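IPT/TIG domain-containing protein BACOVA_02650 (Bacteroides ovatus, PDB 5E7H) binds polysaccharide at the cell surface and probably captures xyloglucan before transport, here as an IPT/TIG domain with the xyloglucan-binding domain. Local coordinates at residues F164-K169 with M208-S213; P175-A180 with Y192-S197; E28-N33 with S69-G74. One frame throughout, in Å; residues are numbered along the deposited sequence.

Contacts 1 and 2 belong to the xyloglucan-binding domain, contact 3 to the IPT/TIG domain. Contact 1 is buried near the centre of the chain. Contact 2 is partly buried and touches it: CE of M208 packs on P194, and Y192 covers F164 and C210. The two lie on facing sheets. Contact 3 lies apart, its centre about 28 Å from that of contact 1. Contacts 1 and 3 are antiparallel ladders; contact 2 is a single bridge where a strand gives way to a loop. Contact 1 has sulfur and aromatic groups on one face and buried E165 and Q209 on the other. Contact 2 packs aromatic on proline, contact 3 valines beneath an exposed polar face.

Contact 1. Residues F164-K169 with M208-S213; sequences FECFVK and MQCSVS. With FMT (formic acid), chain C; FMT (formic acid), chain D.
F164 and C210 form a backbone hydrogen-bonded pair of antiparallel strands, and C166 and M208 form the next. Four N-H...O=C bonds join them. The straightest runs from C210 N to F164 O, at 170° and 2.9 Å. The bond from C166 N to M208 O is 2.8 Å long. E165 and Q209 sit between as the non-hydrogen-bonded pair.

The apolar contacts lie on the face of F164, C166, M208 and C210. CG of F164 stands between its backbone N and carbonyl carbon (chi1 51°), which brings the ring over C210. The CB of C210 makes a CH-pi contact 3.8 Å from the centroid of the F164 ring. SG of C210 meets the ring obliquely and packs against CB of C166 at 3.6 Å. CE of M208 touches CG2 of V168 at 4.0 Å. F255 meets the F164 ring, while P194 covers C166 and M208.

The polar side chains E165 and Q209 lie on the other face. OE1 of E165 comes 3.8 Å from CB of Q209, and the carboxylate plane is turned 68° from the amide. E165 OE2 forms a salt bridge to R256 and OE1 a hydrogen bond to S10. Q209 OE1 accepts from R256, and its NE2 bonds to OG of S197. With an alanine at E165, R256 would probably lose this salt bridge and the S10 hydroxyl this bond.

This is a twisted antiparallel strand pair of the beta-sandwich xyloglucan-binding domain. One face turns into the core; the other meets S10 and T11 of the IPT/TIG region and probably helps join the two domains.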
ATOM      1  N   PHE A 164       1.717   0.094   1.995  1.00 12.46           N
ATOM      2  CA  PHE A 164       0.344  -0.236   2.377  1.00 12.17           C
ATOM      3  C   PHE A 164      -0.567   0.476   1.416  1.00 13.11           C
ATOM      4  O   PHE A 164      -0.148   1.427   0.767  1.00 14.83           O
ATOM      5  CB  PHE A 164       0.015   0.160   3.831  1.00 13.29           C
ATOM      6  CG  PHE A 164       0.358   1.581   4.199  1.00 14.43           C
ATOM      7  CD1 PHE A 164       1.630   1.920   4.667  1.00 15.16           C
ATOM      8  CD2 PHE A 164      -0.601   2.585   4.124  1.00 15.55           C
ATOM      9  CE1 PHE A 164       1.941   3.237   5.022  1.00 16.71           C
ATOM     10  CE2 PHE A 164      -0.294   3.888   4.490  1.00 17.69           C
ATOM     11  CZ  PHE A 164       0.967   4.211   4.920  1.00 15.60           C
ATOM     12  N   GLU A 165      -1.801   0.025   1.352  1.00 11.47           N
ATOM     13  CA  GLU A 165      -2.807   0.705   0.549  1.00 12.53           C
ATOM     14  C   GLU A 165      -3.555   1.641   1.462  1.00 13.52           C
ATOM     15  O   GLU A 165      -3.810   1.322   2.628  1.00 12.19           O
ATOM     16  CB  GLU A 165      -3.749  -0.292  -0.093  1.00 12.79           C
ATOM     17  CG  GLU A 165      -3.857  -0.159  -1.601  1.00 17.51           C
ATOM     18  CD  GLU A 165      -2.551  -0.417  -2.342  1.00 20.23           C
ATOM     19  OE1 GLU A 165      -2.481  -0.061  -3.530  1.00 20.43           O
ATOM     20  OE2 GLU A 165      -1.621  -1.005  -1.763  1.00 20.59           O
ATOM     21  N   CYS A 166      -3.928   2.793   0.924  1.00 11.90           N
ATOM     22  CA  CYS A 166      -4.610   3.828   1.697  1.00 13.06           C
ATOM     23  C   CYS A 166      -5.680   4.496   0.842  1.00 14.89           C
ATOM     24  O   CYS A 166      -5.466   4.740  -0.348  1.00 14.12           O
ATOM     25  CB  CYS A 166      -3.603   4.839   2.173  1.00 13.61           C
ATOM     26  SG  CYS A 166      -4.261   6.103   3.288  1.00 15.83           S
ATOM     27  N   PHE A 167      -6.833   4.772   1.442  1.00 13.09           N
ATOM     28  CA  PHE A 167      -7.895   5.531   0.797  1.00 13.68           C
ATOM     29  C   PHE A 167      -8.200   6.742   1.654  1.00 13.96           C
ATOM     30  O   PHE A 167      -8.546   6.590   2.817  1.00 14.79           O
ATOM     31  CB  PHE A 167      -9.151   4.664   0.620  1.00 13.33           C
ATOM     32  CG  PHE A 167     -10.324   5.384  -0.028  1.00 13.37           C
ATOM     33  CD1 PHE A 167     -11.045   6.352   0.668  1.00 15.69           C
ATOM     34  CD2 PHE A 167     -10.735   5.045  -1.306  1.00 15.81           C
ATOM     35  CE1 PHE A 167     -12.133   7.010   0.066  1.00 17.58           C
ATOM     36  CE2 PHE A 167     -11.837   5.689  -1.896  1.00 17.49           C
ATOM     37  CZ  PHE A 167     -12.521   6.662  -1.197  1.00 16.71           C
ATOM     38  N   VAL A 168      -8.058   7.928   1.072  1.00 12.89           N
ATOM     39  CA  VAL A 168      -8.396   9.181   1.750  1.00 13.79           C
ATOM     40  C   VAL A 168      -9.619   9.795   1.059  1.00 15.44           C
ATOM     41  O   VAL A 168      -9.589  10.054  -0.155  1.00 16.00           O
ATOM     42  CB  VAL A 168      -7.222  10.173   1.715  1.00 14.45           C
ATOM     43  CG1 VAL A 168      -7.643  11.543   2.306  1.00 16.40           C
ATOM     44  CG2 VAL A 168      -5.994   9.589   2.428  1.00 15.57           C
ATOM     45  N   LYS A 169     -10.705  10.026   1.796  1.00 14.95           N
ATOM     46  CA  LYS A 169     -11.921  10.573   1.188  1.00 16.49           C
ATOM     47  C   LYS A 169     -11.715  11.996   0.677  1.00 16.72           C
ATOM     48  O   LYS A 169     -12.126  12.325  -0.462  1.00 19.26           O
ATOM     49  CB  LYS A 169     -13.086  10.547   2.184  1.00 17.62           C
ATOM     50  CG  LYS A 169     -14.426  11.051   1.623  1.00 20.24           C
ATOM     51  CD  LYS A 169     -15.020  10.031   0.683  1.00 19.56           C
ATOM     52  CE  LYS A 169     -16.320  10.525   0.059  1.00 31.83           C
ATOM     53  NZ  LYS A 169     -17.401  10.596   1.068  1.00 44.80           N
ATOM     54  N   MET A 208      -4.654   4.403  -3.030  1.00 13.79           N
ATOM     55  CA  MET A 208      -3.279   4.616  -3.466  1.00 13.98           C
ATOM     56  C   MET A 208      -2.356   3.705  -2.685  1.00 14.04           C
ATOM     57  O   MET A 208      -2.689   3.262  -1.565  1.00 14.20           O
ATOM     58  CB  MET A 208      -2.854   6.072  -3.274  1.00 18.12           C
ATOM     59  CG  MET A 208      -3.058   6.583  -1.889  1.00 15.36           C
ATOM     60  SD  MET A 208      -2.442   8.281  -1.702  1.00 18.89           S
ATOM     61  CE  MET A 208      -3.078   8.654  -0.070  1.00 17.48           C
ATOM     62  N   GLN A 209      -1.205   3.417  -3.280  1.00 13.73           N
ATOM     63  CA  GLN A 209      -0.134   2.781  -2.549  1.00 12.09           C
ATOM     64  C   GLN A 209       0.705   3.856  -1.882  1.00 13.86           C
ATOM     65  O   GLN A 209       1.140   4.808  -2.531  1.00 16.86           O
ATOM     66  CB  GLN A 209       0.731   1.940  -3.468  1.00 13.40           C
ATOM     67  CG  GLN A 209       1.951   1.359  -2.761  1.00 14.13           C
ATOM     68  CD  GLN A 209       2.776   0.495  -3.707  1.00 14.66           C
ATOM     69  OE1 GLN A 209       2.621  -0.727  -3.763  1.00 16.01           O
ATOM     70  NE2 GLN A 209       3.602   1.140  -4.494  1.00 17.67           N
ATOM     71  N   CYS A 210       0.943   3.688  -0.587  1.00 13.77           N
ATOM     72  CA  CYS A 210       1.859   4.519   0.175  1.00 15.56           C
ATOM     73  C   CYS A 210       3.095   3.697   0.510  1.00 14.06           C
ATOM     74  O   CYS A 210       2.985   2.497   0.758  1.00 14.94           O
ATOM     75  CB  CYS A 210       1.222   5.006   1.470  1.00 14.69           C
ATOM     76  SG  CYS A 210      -0.276   5.985   1.234  1.00 17.06           S
ATOM     77  N   SER A 211       4.244   4.348   0.555  1.00 14.68           N
ATOM     78  CA  SER A 211       5.516   3.689   0.793  1.00 15.52           C
ATOM     79  C   SER A 211       6.393   4.591   1.648  1.00 18.41           C
ATOM     80  O   SER A 211       6.510   5.783   1.357  1.00 18.02           O
ATOM     81  CB  SER A 211       6.223   3.386  -0.540  1.00 23.97           C
ATOM     82  OG  SER A 211       7.356   2.580  -0.341  1.00 34.01           O
ATOM     83  N   VAL A 212       6.992   4.033   2.697  1.00 17.28           N
ATOM     84  CA  VAL A 212       8.042   4.746   3.440  1.00 16.98           C
ATOM     85  C   VAL A 212       9.257   3.842   3.652  1.00 17.78           C
ATOM     86  O   VAL A 212       9.119   2.622   3.717  1.00 17.34           O
ATOM     87  CB  VAL A 212       7.541   5.258   4.814  1.00 18.72           C
ATOM     88  CG1 VAL A 212       6.403   6.259   4.625  1.00 22.74           C
ATOM     89  CG2 VAL A 212       7.099   4.118   5.714  1.00 19.02           C
ATOM     90  N   SER A 213      10.453   4.425   3.753  1.00 16.60           N
ATOM     91  CA  SER A 213      11.610   3.620   4.129  1.00 16.72           C
ATOM     92  C   SER A 213      11.328   2.934   5.465  1.00 16.24           C
ATOM     93  O   SER A 213      10.800   3.541   6.402  1.00 17.09           O
ATOM     94  CB  SER A 213      12.870   4.474   4.247  1.00 19.20           C
ATOM     95  OG  SER A 213      13.277   4.940   2.977  1.00 29.31           O
TER
HETATM   96  C   FMT C 502     -19.939   7.944   0.650  1.00 34.35           C
HETATM   97  O1  FMT C 502     -20.145   8.326  -0.529  1.00 49.80           O
HETATM   98  O2  FMT C 502     -18.789   7.544   0.969  1.00 24.14           O
HETATM   99  C   FMT D 503     -20.281  12.239  -1.203  1.00 44.55           C
HETATM  100  O1  FMT D 503     -20.223  11.077  -0.720  1.00 52.10           O
HETATM  101  O2  FMT D 503     -20.016  13.234  -0.475  1.00 48.27           O

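Contact 2. Residues P175-A180 with Y192-S197; sequences PVFQIA and YVPVSS
Y192 O accepts a hydrogen bond from F177 N at 2.8 Å. The donor lies in the carbonyl plane, on a lone pair, and the N-H...O angle is 154°. The same oxygen meets the edge of the F177 ring near its plane, with CD2 3.6 Å from Y192 O. The return bond runs from Y192 N to F177 O, 2.9 Å. Together the two bonds make one antiparallel hydrogen-bonded pair, and beyond Y192 the chain runs on as a loop.

Side chains pack beside this pair. F177 has CG opposite its carbonyl carbon (chi1 -67°), which carries the ring past Y192 O to P194. There CD2 of F177 touches CD of P194 at 3.9 Å, the two side chains crossing at about a right angle. CG1 of V176 meets CG2 of V193 at 4.2 Å. CB of Y192 rests 3.4 Å from F177 O, but its ring runs away from this strand toward F164, C210 and V212. The F177 ring also meets F252 edge-to-face.

Strand 189-192 is the edge strand of a five-stranded antiparallel sheet of the xyloglucan-binding domain. The loop after it runs to strand 207-213 of the facing sheet of the sandwich, where S197 bonds to Q209.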
ATOM      1  N   PRO A 175      -4.768  16.906  10.971  1.00 19.73           N
ATOM      2  CA  PRO A 175      -4.546  15.528  11.416  1.00 17.78           C
ATOM      3  C   PRO A 175      -3.321  14.880  10.780  1.00 18.99           C
ATOM      4  O   PRO A 175      -2.997  15.163   9.621  1.00 19.68           O
ATOM      5  CB  PRO A 175      -5.841  14.827  11.011  1.00 18.76           C
ATOM      6  CG  PRO A 175      -6.863  15.921  11.077  1.00 20.52           C
ATOM      7  CD  PRO A 175      -6.162  17.129  10.557  1.00 19.87           C
ATOM      8  N   VAL A 176      -2.642  14.052  11.564  1.00 17.01           N
ATOM      9  CA  VAL A 176      -1.476  13.289  11.094  1.00 16.27           C
ATOM     10  C   VAL A 176      -1.479  11.894  11.688  1.00 18.62           C
ATOM     11  O   VAL A 176      -2.181  11.630  12.664  1.00 18.17           O
ATOM     12  CB  VAL A 176      -0.141  13.968  11.471  1.00 18.10           C
ATOM     13  CG1 VAL A 176      -0.005  15.323  10.814  1.00 21.24           C
ATOM     14  CG2 VAL A 176       0.010  14.071  13.004  1.00 18.34           C
ATOM     15  N   PHE A 177      -0.654  11.021  11.113  1.00 16.04           N
ATOM     16  CA  PHE A 177      -0.535   9.644  11.554  1.00 16.27           C
ATOM     17  C   PHE A 177       0.851   9.334  12.083  1.00 16.00           C
ATOM     18  O   PHE A 177       1.858   9.875  11.609  1.00 17.03           O
ATOM     19  CB  PHE A 177      -0.868   8.681  10.411  1.00 14.68           C
ATOM     20  CG  PHE A 177      -2.302   8.734   9.991  1.00 13.87           C
ATOM     21  CD1 PHE A 177      -3.252   7.921  10.600  1.00 15.49           C
ATOM     22  CD2 PHE A 177      -2.728   9.633   9.027  1.00 19.34           C
ATOM     23  CE1 PHE A 177      -4.593   7.990  10.245  1.00 16.82           C
ATOM     24  CE2 PHE A 177      -4.073   9.694   8.661  1.00 20.40           C
ATOM     25  CZ  PHE A 177      -5.001   8.877   9.279  1.00 15.96           C
ATOM     26  N   GLN A 178       0.869   8.466  13.084  1.00 15.20           N
ATOM     27  CA  GLN A 178       2.086   7.838  13.594  1.00 14.32           C
ATOM     28  C   GLN A 178       2.030   6.361  13.245  1.00 15.69           C
ATOM     29  O   GLN A 178       1.004   5.718  13.433  1.00 15.95           O
ATOM     30  CB  GLN A 178       2.206   8.032  15.115  1.00 15.21           C
ATOM     31  CG  GLN A 178       3.373   7.271  15.742  1.00 16.94           C
ATOM     32  CD  GLN A 178       3.396   7.318  17.232  1.00 30.13           C
ATOM     33  OE1 GLN A 178       2.448   7.747  17.899  1.00 30.33           O
ATOM     34  NE2 GLN A 178       4.500   6.865  17.777  1.00 39.07           N
ATOM     35  N   ILE A 179       3.133   5.815  12.735  1.00 15.06           N
ATOM     36  CA  ILE A 179       3.269   4.367  12.552  1.00 14.17           C
ATOM     37  C   ILE A 179       4.466   3.911  13.398  1.00 14.13           C
ATOM     38  O   ILE A 179       5.583   4.441  13.258  1.00 16.08           O
ATOM     39  CB  ILE A 179       3.471   3.975  11.084  1.00 15.48           C
ATOM     40  CG1 ILE A 179       2.277   4.458  10.241  1.00 15.40           C
ATOM     41  CG2 ILE A 179       3.634   2.460  10.974  1.00 15.98           C
ATOM     42  CD1 ILE A 179       2.399   4.176   8.718  1.00 18.97           C
ATOM     43  N   ALA A 180       4.219   2.959  14.292  1.00 13.95           N
ATOM     44  CA  ALA A 180       5.239   2.463  15.217  1.00 13.22           C
ATOM     45  C   ALA A 180       5.283   0.947  15.123  1.00 14.36           C
ATOM     46  O   ALA A 180       4.266   0.311  14.846  1.00 14.86           O
ATOM     47  CB  ALA A 180       4.944   2.891  16.627  1.00 16.58           C
ATOM     48  N   TYR A 192       2.879  11.964   9.829  1.00 16.30           N
ATOM     49  CA  TYR A 192       2.733  11.477   8.459  1.00 15.54           C
ATOM     50  C   TYR A 192       1.359  11.761   7.883  1.00 16.57           C
ATOM     51  O   TYR A 192       0.340  11.470   8.505  1.00 17.27           O
ATOM     52  CB  TYR A 192       3.005   9.969   8.396  1.00 17.52           C
ATOM     53  CG  TYR A 192       2.926   9.398   6.994  1.00 16.45           C
ATOM     54  CD1 TYR A 192       3.901   9.697   6.062  1.00 17.25           C
ATOM     55  CD2 TYR A 192       1.867   8.587   6.596  1.00 17.92           C
ATOM     56  CE1 TYR A 192       3.834   9.196   4.769  1.00 19.26           C
ATOM     57  CE2 TYR A 192       1.803   8.080   5.297  1.00 20.39           C
ATOM     58  CZ  TYR A 192       2.784   8.406   4.403  1.00 19.60           C
ATOM     59  OH  TYR A 192       2.731   7.939   3.098  1.00 20.75           O
ATOM     60  N   VAL A 193       1.352  12.329   6.679  1.00 17.59           N
ATOM     61  CA  VAL A 193       0.145  12.471   5.887  1.00 17.96           C
ATOM     62  C   VAL A 193       0.280  11.546   4.664  1.00 18.16           C
ATOM     63  O   VAL A 193       1.255  11.677   3.928  1.00 18.38           O
ATOM     64  CB  VAL A 193      -0.070  13.925   5.430  1.00 20.20           C
ATOM     65  CG1 VAL A 193      -1.337  14.058   4.603  1.00 24.81           C
ATOM     66  CG2 VAL A 193      -0.114  14.867   6.661  1.00 21.75           C
ATOM     67  N   PRO A 194      -0.673  10.623   4.472  1.00 17.79           N
ATOM     68  CA  PRO A 194      -0.581   9.688   3.332  1.00 17.73           C
ATOM     69  C   PRO A 194      -0.393  10.376   1.993  1.00 17.96           C
ATOM     70  O   PRO A 194      -1.143  11.304   1.674  1.00 18.77           O
ATOM     71  CB  PRO A 194      -1.909   8.958   3.381  1.00 17.28           C
ATOM     72  CG  PRO A 194      -2.267   8.955   4.846  1.00 21.28           C
ATOM     73  CD  PRO A 194      -1.830  10.307   5.330  1.00 20.63           C
ATOM     74  N   VAL A 195       0.633   9.949   1.253  1.00 16.83           N
ATOM     75  CA  VAL A 195       0.881  10.429  -0.105  1.00 16.83           C
ATOM     76  C   VAL A 195       1.169   9.227  -0.991  1.00 15.65           C
ATOM     77  O   VAL A 195       1.716   8.228  -0.563  1.00 16.02           O
ATOM     78  CB  VAL A 195       2.049  11.430  -0.196  1.00 23.85           C
ATOM     79  CG1 VAL A 195       1.682  12.755   0.471  1.00 25.31           C
ATOM     80  CG2 VAL A 195       3.318  10.856   0.408  1.00 24.06           C
ATOM     81  N   SER A 196       0.818   9.365  -2.255  1.00 16.99           N
ATOM     82  CA  SER A 196       0.976   8.274  -3.204  1.00 16.78           C
ATOM     83  C   SER A 196       2.427   8.034  -3.598  1.00 17.99           C
ATOM     84  O   SER A 196       3.156   8.981  -3.925  1.00 19.58           O
ATOM     85  CB  SER A 196       0.154   8.581  -4.456  1.00 17.71           C
ATOM     86  OG  SER A 196       0.526   7.714  -5.511  1.00 17.50           O
ATOM     87  N   SER A 197       2.835   6.767  -3.608  1.00 16.86           N
ATOM     88  CA  SER A 197       4.166   6.406  -4.089  1.00 16.92           C
ATOM     89  C   SER A 197       4.287   6.630  -5.595  1.00 19.80           C
ATOM     90  O   SER A 197       5.391   6.746  -6.134  1.00 21.55           O
ATOM     91  CB  SER A 197       4.472   4.961  -3.750  1.00 18.10           C
ATOM     92  OG  SER A 197       3.566   4.068  -4.369  1.00 19.95           O
TER

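Contact 3. Residues E28-N33 with S69-G74; sequences EVSRVN and SVTAIG
A classic beta bulge marks the start of strand 31-34 where it pairs with strand 68-72 in the IPT/TIG domain, an immunoglobulin-like E-set fold. S30 and R31 both face T71. S30 N donates to T71 O at 2.9 Å, from 30° out of the carbonyl plane, and T71 N donates to R31 O at 2.8 Å, almost straight at 175°. The antiparallel ladder then continues to N33 and S69, which exchange two backbone bonds.

V32 and V70 lie on the inner face, where CG2 of V32 meets CG2 of V70 at 4.4 Å. Strand 53-57 of the facing sheet covers both V32 and V70 through I54.

The other face is polar. T71 has CG2 anti to its backbone N, which puts the methyl 3.3 Å from OG of S30. CB of R31 lies against CB of T71, while the extended arginine chain leads away, and its NE forms a salt bridge with D39. D39 also accepts a hydrogen bond from ND2 of N33. At the far end a water joins the strands: OD1 of N33, also bonded to the backbone N of G36, holds it at 2.8 Å, and OG of S69 at 2.9 Å.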
ATOM      1  N   GLU A  28       0.380  -0.364 -29.812  1.00 34.15           N
ATOM      2  CA  GLU A  28      -0.454  -1.505 -30.184  1.00 39.23           C
ATOM      3  C   GLU A  28      -0.300  -2.629 -29.172  1.00 37.85           C
ATOM      4  O   GLU A  28       0.110  -3.736 -29.509  1.00 36.50           O
ATOM      5  CB  GLU A  28      -0.113  -2.002 -31.596  1.00 43.05           C
ATOM      6  CG  GLU A  28      -0.723  -1.162 -32.690  1.00 53.42           C
ATOM      7  CD  GLU A  28      -2.236  -1.261 -32.732  1.00 54.39           C
ATOM      8  OE1 GLU A  28      -2.762  -2.333 -33.095  1.00 61.93           O
ATOM      9  OE2 GLU A  28      -2.903  -0.261 -32.400  1.00 64.68           O
ATOM     10  N   VAL A  29      -0.630  -2.326 -27.921  1.00 35.52           N
ATOM     11  CA  VAL A  29      -0.580  -3.316 -26.854  1.00 30.05           C
ATOM     12  C   VAL A  29      -1.535  -4.448 -27.193  1.00 37.73           C
ATOM     13  O   VAL A  29      -2.721  -4.214 -27.431  1.00 36.76           O
ATOM     14  CB  VAL A  29      -0.940  -2.687 -25.501  1.00 32.85           C
ATOM     15  CG1 VAL A  29      -1.088  -3.750 -24.406  1.00 32.97           C
ATOM     16  CG2 VAL A  29       0.119  -1.659 -25.107  1.00 35.74           C
ATOM     17  N   SER A  30      -1.006  -5.665 -27.241  1.00 33.38           N
ATOM     18  CA  SER A  30      -1.781  -6.823 -27.667  1.00 38.91           C
ATOM     19  C   SER A  30      -2.038  -7.784 -26.517  1.00 36.15           C
ATOM     20  O   SER A  30      -2.854  -8.690 -26.629  1.00 35.85           O
ATOM     21  CB  SER A  30      -1.066  -7.548 -28.810  1.00 42.74           C
ATOM     22  OG  SER A  30       0.198  -8.036 -28.411  1.00 38.40           O
ATOM     23  N   ARG A  31      -1.351  -7.582 -25.398  1.00 30.47           N
ATOM     24  CA  ARG A  31      -1.559  -8.442 -24.250  1.00 29.24           C
ATOM     25  C   ARG A  31      -1.028  -7.796 -22.988  1.00 26.78           C
ATOM     26  O   ARG A  31       0.058  -7.231 -22.998  1.00 28.90           O
ATOM     27  CB  ARG A  31      -0.872  -9.787 -24.451  1.00 35.45           C
ATOM     28  CG  ARG A  31      -1.239 -10.811 -23.414  1.00 35.26           C
ATOM     29  CD  ARG A  31      -0.438 -12.076 -23.592  1.00 40.18           C
ATOM     30  NE  ARG A  31      -0.922 -13.141 -22.722  1.00 44.83           N
ATOM     31  CZ  ARG A  31      -0.293 -14.295 -22.529  1.00 59.35           C
ATOM     32  NH1 ARG A  31       0.860 -14.541 -23.141  1.00 68.97           N
ATOM     33  NH2 ARG A  31      -0.819 -15.202 -21.720  1.00 58.71           N
ATOM     34  N   VAL A  32      -1.808  -7.887 -21.917  1.00 25.83           N
ATOM     35  CA  VAL A  32      -1.319  -7.587 -20.573  1.00 25.44           C
ATOM     36  C   VAL A  32      -1.655  -8.780 -19.683  1.00 28.48           C
ATOM     37  O   VAL A  32      -2.826  -9.049 -19.403  1.00 27.98           O
ATOM     38  CB  VAL A  32      -1.926  -6.284 -19.987  1.00 25.09           C
ATOM     39  CG1 VAL A  32      -1.497  -6.074 -18.534  1.00 22.78           C
ATOM     40  CG2 VAL A  32      -1.503  -5.086 -20.830  1.00 27.19           C
ATOM     41  N   ASN A  33      -0.619  -9.508 -19.268  1.00 25.22           N
ATOM     42  CA  ASN A  33      -0.792 -10.706 -18.459  1.00 23.10           C
ATOM     43  C   ASN A  33      -0.452 -10.422 -17.009  1.00 23.86           C
ATOM     44  O   ASN A  33       0.584  -9.839 -16.716  1.00 21.92           O
ATOM     45  CB  ASN A  33       0.074 -11.852 -18.973  1.00 24.32           C
ATOM     46  CG  ASN A  33      -0.049 -13.092 -18.115  1.00 27.35           C
ATOM     47  OD1 ASN A  33       0.731 -13.289 -17.200  1.00 28.47           O
ATOM     48  ND2 ASN A  33      -1.065 -13.917 -18.389  1.00 31.36           N
ATOM     49  N   SER A  69       3.250  -8.757 -17.415  1.00 20.65           N
ATOM     50  CA  SER A  69       3.896  -8.774 -18.735  1.00 23.65           C
ATOM     51  C   SER A  69       3.062  -7.979 -19.730  1.00 25.24           C
ATOM     52  O   SER A  69       1.864  -8.224 -19.867  1.00 27.50           O
ATOM     53  CB  SER A  69       4.073 -10.209 -19.238  1.00 33.90           C
ATOM     54  OG  SER A  69       4.933 -10.935 -18.378  1.00 39.10           O
ATOM     55  N   VAL A  70       3.707  -7.052 -20.430  1.00 25.57           N
ATOM     56  CA  VAL A  70       3.057  -6.228 -21.444  1.00 23.85           C
ATOM     57  C   VAL A  70       3.643  -6.556 -22.810  1.00 25.48           C
ATOM     58  O   VAL A  70       4.852  -6.462 -23.007  1.00 28.90           O
ATOM     59  CB  VAL A  70       3.232  -4.718 -21.152  1.00 23.88           C
ATOM     60  CG1 VAL A  70       2.561  -3.869 -22.247  1.00 29.98           C
ATOM     61  CG2 VAL A  70       2.676  -4.370 -19.779  1.00 28.26           C
ATOM     62  N   THR A  71       2.786  -6.965 -23.742  1.00 26.83           N
ATOM     63  CA  THR A  71       3.219  -7.200 -25.118  1.00 33.34           C
ATOM     64  C   THR A  71       2.771  -6.039 -25.990  1.00 30.48           C
ATOM     65  O   THR A  71       1.600  -5.671 -25.992  1.00 30.64           O
ATOM     66  CB  THR A  71       2.659  -8.512 -25.688  1.00 35.14           C
ATOM     67  OG1 THR A  71       3.093  -9.613 -24.885  1.00 32.55           O
ATOM     68  CG2 THR A  71       3.147  -8.731 -27.122  1.00 35.62           C
ATOM     69  N   ALA A  72       3.725  -5.456 -26.709  1.00 35.04           N
ATOM     70  CA  ALA A  72       3.457  -4.370 -27.639  1.00 34.54           C
ATOM     71  C   ALA A  72       4.078  -4.752 -28.971  1.00 35.40           C
ATOM     72  O   ALA A  72       4.666  -5.823 -29.091  1.00 34.82           O
ATOM     73  CB  ALA A  72       4.024  -3.050 -27.129  1.00 34.50           C
ATOM     74  N   ILE A  73       3.952  -3.883 -29.961  1.00 40.48           N
ATOM     75  CA  ILE A  73       4.439  -4.212 -31.301  1.00 41.78           C
ATOM     76  C   ILE A  73       5.946  -4.486 -31.293  1.00 46.06           C
ATOM     77  O   ILE A  73       6.444  -5.315 -32.058  1.00 47.25           O
ATOM     78  CB  ILE A  73       4.127  -3.092 -32.309  1.00 45.40           C
ATOM     79  CG1 ILE A  73       4.683  -3.441 -33.694  1.00 53.10           C
ATOM     80  CG2 ILE A  73       4.717  -1.763 -31.865  1.00 45.25           C
ATOM     81  CD1 ILE A  73       4.311  -4.829 -34.206  1.00 58.33           C
ATOM     82  N   GLY A  74       6.661  -3.799 -30.409  1.00 38.94           N
ATOM     83  CA  GLY A  74       8.101  -3.935 -30.311  1.00 37.82           C
ATOM     84  C   GLY A  74       8.568  -5.139 -29.514  1.00 49.63           C
ATOM     85  O   GLY A  74       9.765  -5.436 -29.485  1.00 44.76           O
TER
HETATM   86  O   HOH W   1       3.179 -12.138 -16.457  1.00 27.97           O